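PDB 3DJE: fructosyl amine: oxygen oxidoreductase from Aspergillus fumigatus, which catalyses the oxidative deglycation of fructosyl amino acids (Amadori products), using FAD as cofactor and molecular oxygen as electron acceptor. Local coordinates for residues Y251-F264 and E267-E280. Numbering follows the deposited sequence.
Sequences YKNIPVIFNIERGF and EPDEERGEIKICDE. With FSA (1-S-(carboxymethyl)-1-thio-beta-D-fructopyranose), chain D.
The F264 ring is sandwiched: C278 CB sits over one face, 3.7 Å from the ring centroid, F258 CE1 lies against the opposite face, and FSA O2 meets the edge of the F264 ring, in its plane. With CG between the backbone N and carbonyl carbon (chi1 58°), the ring turns toward C278, whose SG touches it obliquely. F264 and C278 form an antiparallel hydrogen-bonded pair of the hairpin made by strands 263-265 and 274-289, F264 N to C278 O and C278 N to F264 O both spanning 2.9 Å. R262 and G263 both face N259 in a classic beta bulge, and R262 O accepts E280 N at 3.0 Å from above the carbonyl plane. E280 bends at chi2 (63°) and points its carboxylate at the sugar: FSA O3 donates to OE1 at 2.5 Å and FSA O4 to OE2 at 2.7 Å. At the far end, E267 OE1 takes N253 N at 2.7 Å from above the carboxylate plane, and K252 NZ makes a salt bridge to E270 OE2 at 2.7 Å. In the FSA pocket, which K368 and R411 help complete, E280 thus grips two neighbouring hydroxyls, consistent with recognition of the substrate's fructosyl group.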
loop_
_atom_site.group_PDB
_atom_site.type_symbol
_atom_site.label_atom_id
_atom_site.label_comp_id
_atom_site.label_asym_id
_atom_site.label_seq_id
_atom_site.Cartn_x
_atom_site.Cartn_y
_atom_site.Cartn_z
ATOM N N TYR A 251 -2.774 18.463 -18.567
ATOM C CA TYR A 251 -3.159 17.544 -17.503
ATOM C C TYR A 251 -2.367 17.778 -16.223
ATOM O O TYR A 251 -2.628 17.133 -15.197
ATOM C CB TYR A 251 -2.969 16.097 -17.969
ATOM C CG TYR A 251 -3.919 15.638 -19.059
ATOM C CD1 TYR A 251 -5.017 14.841 -18.757
ATOM C CD2 TYR A 251 -3.697 15.972 -20.398
ATOM C CE1 TYR A 251 -5.886 14.403 -19.753
ATOM C CE2 TYR A 251 -4.572 15.545 -21.402
ATOM C CZ TYR A 251 -5.660 14.760 -21.069
ATOM O OH TYR A 251 -6.522 14.318 -22.049
ATOM N N LYS A 252 -1.398 18.693 -16.279
ATOM C CA LYS A 252 -0.518 18.956 -15.127
ATOM C C LYS A 252 -1.261 19.553 -13.926
ATOM O O LYS A 252 -2.131 20.411 -14.085
ATOM C CB LYS A 252 0.659 19.863 -15.523
ATOM C CG LYS A 252 1.754 20.000 -14.448
ATOM C CD LYS A 252 2.920 20.880 -14.913
ATOM C CE LYS A 252 3.950 21.095 -13.803
ATOM N NZ LYS A 252 4.756 19.876 -13.533
ATOM N N ASN A 253 -0.915 19.076 -12.732
ATOM C CA ASN A 253 -1.393 19.639 -11.457
ATOM C C ASN A 253 -2.860 19.368 -11.105
ATOM O O ASN A 253 -3.361 19.904 -10.113
ATOM C CB ASN A 253 -1.101 21.153 -11.362
ATOM C CG ASN A 253 0.375 21.486 -11.557
ATOM O OD1 ASN A 253 1.245 20.934 -10.884
ATOM N ND2 ASN A 253 0.656 22.413 -12.470
ATOM N N ILE A 254 -3.543 18.535 -11.893
ATOM C CA ILE A 254 -4.935 18.200 -11.594
ATOM C C ILE A 254 -5.006 17.464 -10.252
ATOM O O ILE A 254 -4.046 16.788 -9.859
ATOM C CB ILE A 254 -5.629 17.360 -12.711
ATOM C CG1 ILE A 254 -4.903 16.032 -12.950
ATOM C CG2 ILE A 254 -5.792 18.187 -14.007
ATOM C CD1 ILE A 254 -5.687 15.029 -13.806
ATOM N N PRO A 255 -6.131 17.601 -9.537
ATOM C CA PRO A 255 -6.248 16.864 -8.282
ATOM C C PRO A 255 -6.386 15.369 -8.528
ATOM O O PRO A 255 -6.695 14.954 -9.644
ATOM C CB PRO A 255 -7.536 17.419 -7.663
ATOM C CG PRO A 255 -8.335 17.915 -8.823
ATOM C CD PRO A 255 -7.319 18.435 -9.813
ATOM N N VAL A 256 -6.143 14.569 -7.496
ATOM C CA VAL A 256 -6.433 13.135 -7.575
ATOM C C VAL A 256 -7.944 12.990 -7.689
ATOM O O VAL A 256 -8.685 13.592 -6.916
ATOM C CB VAL A 256 -5.945 12.405 -6.321
ATOM C CG1 VAL A 256 -6.280 10.922 -6.402
ATOM C CG2 VAL A 256 -4.435 12.625 -6.151
ATOM N N ILE A 257 -8.385 12.199 -8.666
ATOM C CA ILE A 257 -9.815 11.947 -8.903
ATOM C C ILE A 257 -10.110 10.515 -8.460
ATOM O O ILE A 257 -9.548 9.580 -9.013
ATOM C CB ILE A 257 -10.169 12.136 -10.397
ATOM C CG1 ILE A 257 -9.820 13.559 -10.857
ATOM C CG2 ILE A 257 -11.639 11.766 -10.662
ATOM C CD1 ILE A 257 -10.581 14.669 -10.148
ATOM N N PHE A 258 -10.985 10.349 -7.468
ATOM C CA PHE A 258 -11.168 9.052 -6.817
ATOM C C PHE A 258 -12.653 8.787 -6.596
ATOM O O PHE A 258 -13.344 9.600 -5.992
ATOM C CB PHE A 258 -10.408 9.090 -5.486
ATOM C CG PHE A 258 -10.021 7.737 -4.911
ATOM C CD1 PHE A 258 -8.683 7.469 -4.605
ATOM C CD2 PHE A 258 -10.975 6.769 -4.600
ATOM C CE1 PHE A 258 -8.290 6.245 -4.032
ATOM C CE2 PHE A 258 -10.589 5.528 -4.031
ATOM C CZ PHE A 258 -9.240 5.274 -3.745
ATOM N N ASN A 259 -13.153 7.681 -7.140
ATOM C CA ASN A 259 -14.508 7.222 -6.835
ATOM C C ASN A 259 -14.375 5.813 -6.297
ATOM O O ASN A 259 -13.819 4.930 -6.965
ATOM C CB ASN A 259 -15.409 7.266 -8.077
ATOM C CG ASN A 259 -16.839 6.822 -7.787
ATOM O OD1 ASN A 259 -17.075 5.707 -7.333
ATOM N ND2 ASN A 259 -17.805 7.689 -8.093
ATOM N N ILE A 260 -14.895 5.610 -5.093
ATOM C CA ILE A 260 -14.668 4.363 -4.364
ATOM C C ILE A 260 -15.441 3.176 -4.948
ATOM O O ILE A 260 -15.265 2.045 -4.502
ATOM C CB ILE A 260 -14.922 4.534 -2.850
ATOM C CG1 ILE A 260 -16.413 4.730 -2.548
ATOM C CG2 ILE A 260 -14.094 5.704 -2.313
ATOM C CD1 ILE A 260 -16.745 4.744 -1.064
ATOM N N GLU A 261 -16.274 3.445 -5.951
ATOM C CA GLU A 261 -16.984 2.388 -6.672
ATOM C C GLU A 261 -16.560 2.240 -8.128
ATOM O O GLU A 261 -17.162 1.455 -8.871
ATOM C CB GLU A 261 -18.493 2.661 -6.630
ATOM C CG GLU A 261 -19.066 2.659 -5.227
ATOM C CD GLU A 261 -20.560 2.753 -5.248
ATOM O OE1 GLU A 261 -21.220 1.700 -5.458
ATOM O OE2 GLU A 261 -21.061 3.875 -5.058
ATOM N N ARG A 262 -15.548 2.993 -8.555
ATOM C CA ARG A 262 -15.145 2.972 -9.953
ATOM C C ARG A 262 -13.634 2.885 -10.101
ATOM O O ARG A 262 -13.114 2.064 -10.857
ATOM C CB ARG A 262 -15.658 4.216 -10.694
ATOM C CG ARG A 262 -17.176 4.408 -10.648
ATOM C CD ARG A 262 -17.871 3.388 -11.551
ATOM N NE ARG A 262 -19.296 3.695 -11.689
ATOM C CZ ARG A 262 -20.265 3.187 -10.931
ATOM N NH1 ARG A 262 -19.990 2.317 -9.967
ATOM N NH2 ARG A 262 -21.529 3.555 -11.143
ATOM N N GLY A 263 -12.923 3.746 -9.386
ATOM C CA GLY A 263 -11.486 3.823 -9.566
ATOM C C GLY A 263 -10.928 5.218 -9.385
ATOM O O GLY A 263 -11.625 6.154 -8.965
ATOM N N PHE A 264 -9.652 5.353 -9.711
ATOM C CA PHE A 264 -8.980 6.616 -9.513
ATOM C C PHE A 264 -7.803 6.797 -10.448
ATOM O O PHE A 264 -7.302 5.838 -11.047
ATOM C CB PHE A 264 -8.540 6.782 -8.051
ATOM C CG PHE A 264 -7.622 5.696 -7.547
ATOM C CD1 PHE A 264 -6.227 5.826 -7.642
ATOM C CD2 PHE A 264 -8.152 4.558 -6.938
ATOM C CE1 PHE A 264 -5.373 4.826 -7.138
ATOM C CE2 PHE A 264 -7.315 3.547 -6.438
ATOM C CZ PHE A 264 -5.915 3.681 -6.541
ATOM N N GLU A 267 -2.560 13.088 -11.914
ATOM C CA GLU A 267 -1.830 13.832 -12.937
ATOM C C GLU A 267 -0.675 12.996 -13.511
ATOM O O GLU A 267 -0.112 12.126 -12.814
ATOM C CB GLU A 267 -1.318 15.174 -12.394
ATOM C CG GLU A 267 -0.175 15.041 -11.397
ATOM C CD GLU A 267 0.356 16.383 -10.983
ATOM O OE1 GLU A 267 0.792 17.147 -11.874
ATOM O OE2 GLU A 267 0.339 16.686 -9.773
ATOM N N PRO A 268 -0.314 13.241 -14.779
ATOM C CA PRO A 268 0.756 12.447 -15.403
ATOM C C PRO A 268 2.109 12.578 -14.705
ATOM O O PRO A 268 2.445 13.655 -14.196
ATOM C CB PRO A 268 0.843 13.013 -16.830
ATOM C CG PRO A 268 0.156 14.328 -16.778
ATOM C CD PRO A 268 -0.916 14.194 -15.732
ATOM N N ASP A 269 2.869 11.488 -14.673
ATOM C CA ASP A 269 4.209 11.555 -14.078
ATOM C C ASP A 269 5.131 12.401 -14.957
ATOM O O ASP A 269 4.841 12.644 -16.141
ATOM C CB ASP A 269 4.783 10.152 -13.747
ATOM C CG ASP A 269 5.480 9.450 -14.927
ATOM O OD1 ASP A 269 5.217 9.735 -16.113
ATOM O OD2 ASP A 269 6.286 8.534 -14.642
ATOM N N GLU A 270 6.217 12.895 -14.373
ATOM C CA GLU A 270 7.121 13.753 -15.129
ATOM C C GLU A 270 7.965 12.966 -16.111
ATOM O O GLU A 270 8.152 13.402 -17.253
ATOM C CB GLU A 270 8.025 14.557 -14.186
ATOM C CG GLU A 270 7.320 15.683 -13.453
ATOM C CD GLU A 270 6.782 16.777 -14.387
ATOM O OE1 GLU A 270 7.358 16.999 -15.478
ATOM O OE2 GLU A 270 5.774 17.416 -14.021
ATOM N N GLU A 271 8.465 11.811 -15.663
ATOM C CA GLU A 271 9.426 11.021 -16.440
ATOM C C GLU A 271 8.884 10.699 -17.820
ATOM O O GLU A 271 9.550 10.965 -18.819
ATOM C CB GLU A 271 9.784 9.723 -15.717
ATOM C CG GLU A 271 10.939 9.831 -14.751
ATOM C CD GLU A 271 11.141 8.549 -13.941
ATOM O OE1 GLU A 271 10.471 7.524 -14.223
ATOM O OE2 GLU A 271 11.968 8.569 -13.003
ATOM N N ARG A 272 7.674 10.142 -17.867
ATOM C CA ARG A 272 7.131 9.589 -19.110
ATOM C C ARG A 272 5.792 10.164 -19.537
ATOM O O ARG A 272 5.235 9.743 -20.564
ATOM C CB ARG A 272 7.014 8.065 -19.018
ATOM C CG ARG A 272 8.333 7.323 -18.833
ATOM C CD ARG A 272 8.076 5.819 -18.765
ATOM N NE ARG A 272 9.317 5.050 -18.662
ATOM C CZ ARG A 272 9.880 4.649 -17.524
ATOM N NH1 ARG A 272 9.336 4.945 -16.340
ATOM N NH2 ARG A 272 11.009 3.949 -17.572
ATOM N N GLY A 273 5.282 11.125 -18.768
ATOM C CA GLY A 273 3.966 11.706 -19.019
ATOM C C GLY A 273 2.860 10.669 -18.900
ATOM O O GLY A 273 1.829 10.764 -19.578
ATOM N N GLU A 274 3.065 9.686 -18.026
ATOM C CA GLU A 274 2.113 8.589 -17.868
ATOM C C GLU A 274 1.111 8.843 -16.763
ATOM O O GLU A 274 1.491 9.195 -15.654
ATOM C CB GLU A 274 2.853 7.273 -17.612
ATOM C CG GLU A 274 3.561 6.760 -18.881
ATOM C CD GLU A 274 4.395 5.524 -18.673
ATOM O OE1 GLU A 274 4.768 5.186 -17.515
ATOM O OE2 GLU A 274 4.708 4.878 -19.701
ATOM N N ILE A 275 -0.169 8.680 -17.088
ATOM C CA ILE A 275 -1.242 8.728 -16.081
ATOM C C ILE A 275 -1.444 7.322 -15.541
ATOM O O ILE A 275 -1.696 6.388 -16.306
ATOM C CB ILE A 275 -2.587 9.248 -16.668
ATOM C CG1 ILE A 275 -2.445 10.715 -17.107
ATOM C CG2 ILE A 275 -3.740 9.108 -15.638
ATOM C CD1 ILE A 275 -3.640 11.252 -17.960
ATOM N N LYS A 276 -1.327 7.178 -14.224
ATOM C CA LYS A 276 -1.642 5.926 -13.564
ATOM C C LYS A 276 -3.127 5.874 -13.196
ATOM O O LYS A 276 -3.664 6.805 -12.580
ATOM C CB LYS A 276 -0.785 5.750 -12.310
ATOM C CG LYS A 276 -0.982 4.382 -11.655
ATOM C CD LYS A 276 -0.394 4.347 -10.276
ATOM C CE LYS A 276 -1.435 3.923 -9.277
ATOM N NZ LYS A 276 -1.001 4.374 -7.941
ATOM N N ILE A 277 -3.766 4.763 -13.557
ATOM C CA ILE A 277 -5.201 4.544 -13.323
ATOM C C ILE A 277 -5.416 3.195 -12.642
ATOM O O ILE A 277 -4.834 2.186 -13.054
ATOM C CB ILE A 277 -6.000 4.531 -14.664
ATOM C CG1 ILE A 277 -5.735 5.804 -15.469
ATOM C CG2 ILE A 277 -7.500 4.372 -14.410
ATOM C CD1 ILE A 277 -5.312 5.525 -16.878
ATOM N N CYS A 278 -6.252 3.188 -11.607
ATOM C CA CYS A 278 -6.673 1.952 -10.949
ATOM C C CYS A 278 -8.184 1.803 -11.040
ATOM O O CYS A 278 -8.914 2.752 -10.753
ATOM C CB CYS A 278 -6.295 1.957 -9.475
ATOM S SG CYS A 278 -4.514 1.900 -9.175
ATOM N N ASP A 279 -8.630 0.613 -11.440
ATOM C CA ASP A 279 -10.037 0.221 -11.321
ATOM C C ASP A 279 -10.302 -0.253 -9.897
ATOM O O ASP A 279 -9.630 -1.157 -9.417
ATOM C CB ASP A 279 -10.397 -0.875 -12.334
ATOM C CG ASP A 279 -9.518 -2.136 -12.216
ATOM O OD1 ASP A 279 -8.263 -2.026 -12.232
ATOM O OD2 ASP A 279 -10.090 -3.253 -12.128
ATOM N N GLU A 280 -11.278 0.344 -9.219
ATOM C CA GLU A 280 -11.573 -0.065 -7.849
ATOM C C GLU A 280 -12.447 -1.325 -7.785
ATOM O O GLU A 280 -13.364 -1.517 -8.583
ATOM C CB GLU A 280 -12.178 1.102 -7.039
ATOM C CG GLU A 280 -12.447 0.825 -5.544
ATOM C CD GLU A 280 -11.199 0.507 -4.689
ATOM O OE1 GLU A 280 -10.054 0.718 -5.156
ATOM O OE2 GLU A 280 -11.374 0.033 -3.543
HETATM O OAB FSA D . -5.240 4.810 1.277
HETATM C CAL FSA D . -5.680 5.488 0.324
HETATM O OAA FSA D . -6.020 6.692 0.462
HETATM C CAH FSA D . -5.851 4.876 -1.052
HETATM S SAK FSA D . -5.507 3.146 -1.068
HETATM C C1 FSA D . -5.916 2.907 -2.775
HETATM C C2 FSA D . -6.248 1.436 -3.061
HETATM O O2 FSA D . -6.117 1.175 -4.468
HETATM C C3 FSA D . -7.675 1.094 -2.618
HETATM O O3 FSA D . -8.626 1.820 -3.411
HETATM C C4 FSA D . -7.946 -0.413 -2.662
HETATM O O4 FSA D . -9.221 -0.690 -2.058
HETATM C C5 FSA D . -6.872 -1.208 -1.912
HETATM O O5 FSA D . -6.970 -1.000 -0.501
HETATM C C6 FSA D . -5.496 -0.803 -2.420
HETATM O O6 FSA D . -5.336 0.621 -2.292
HETATM O O HOH W 1 2.924 18.878 -11.445
HETATM O O HOH W 2 1.588 18.673 -8.726
HETATM O O HOH W 3 -3.064 14.314 -9.323
HETATM O O HOH W 4 -13.760 0.678 -2.628
HETATM O O HOH W 5 -14.008 -0.719 -11.141
#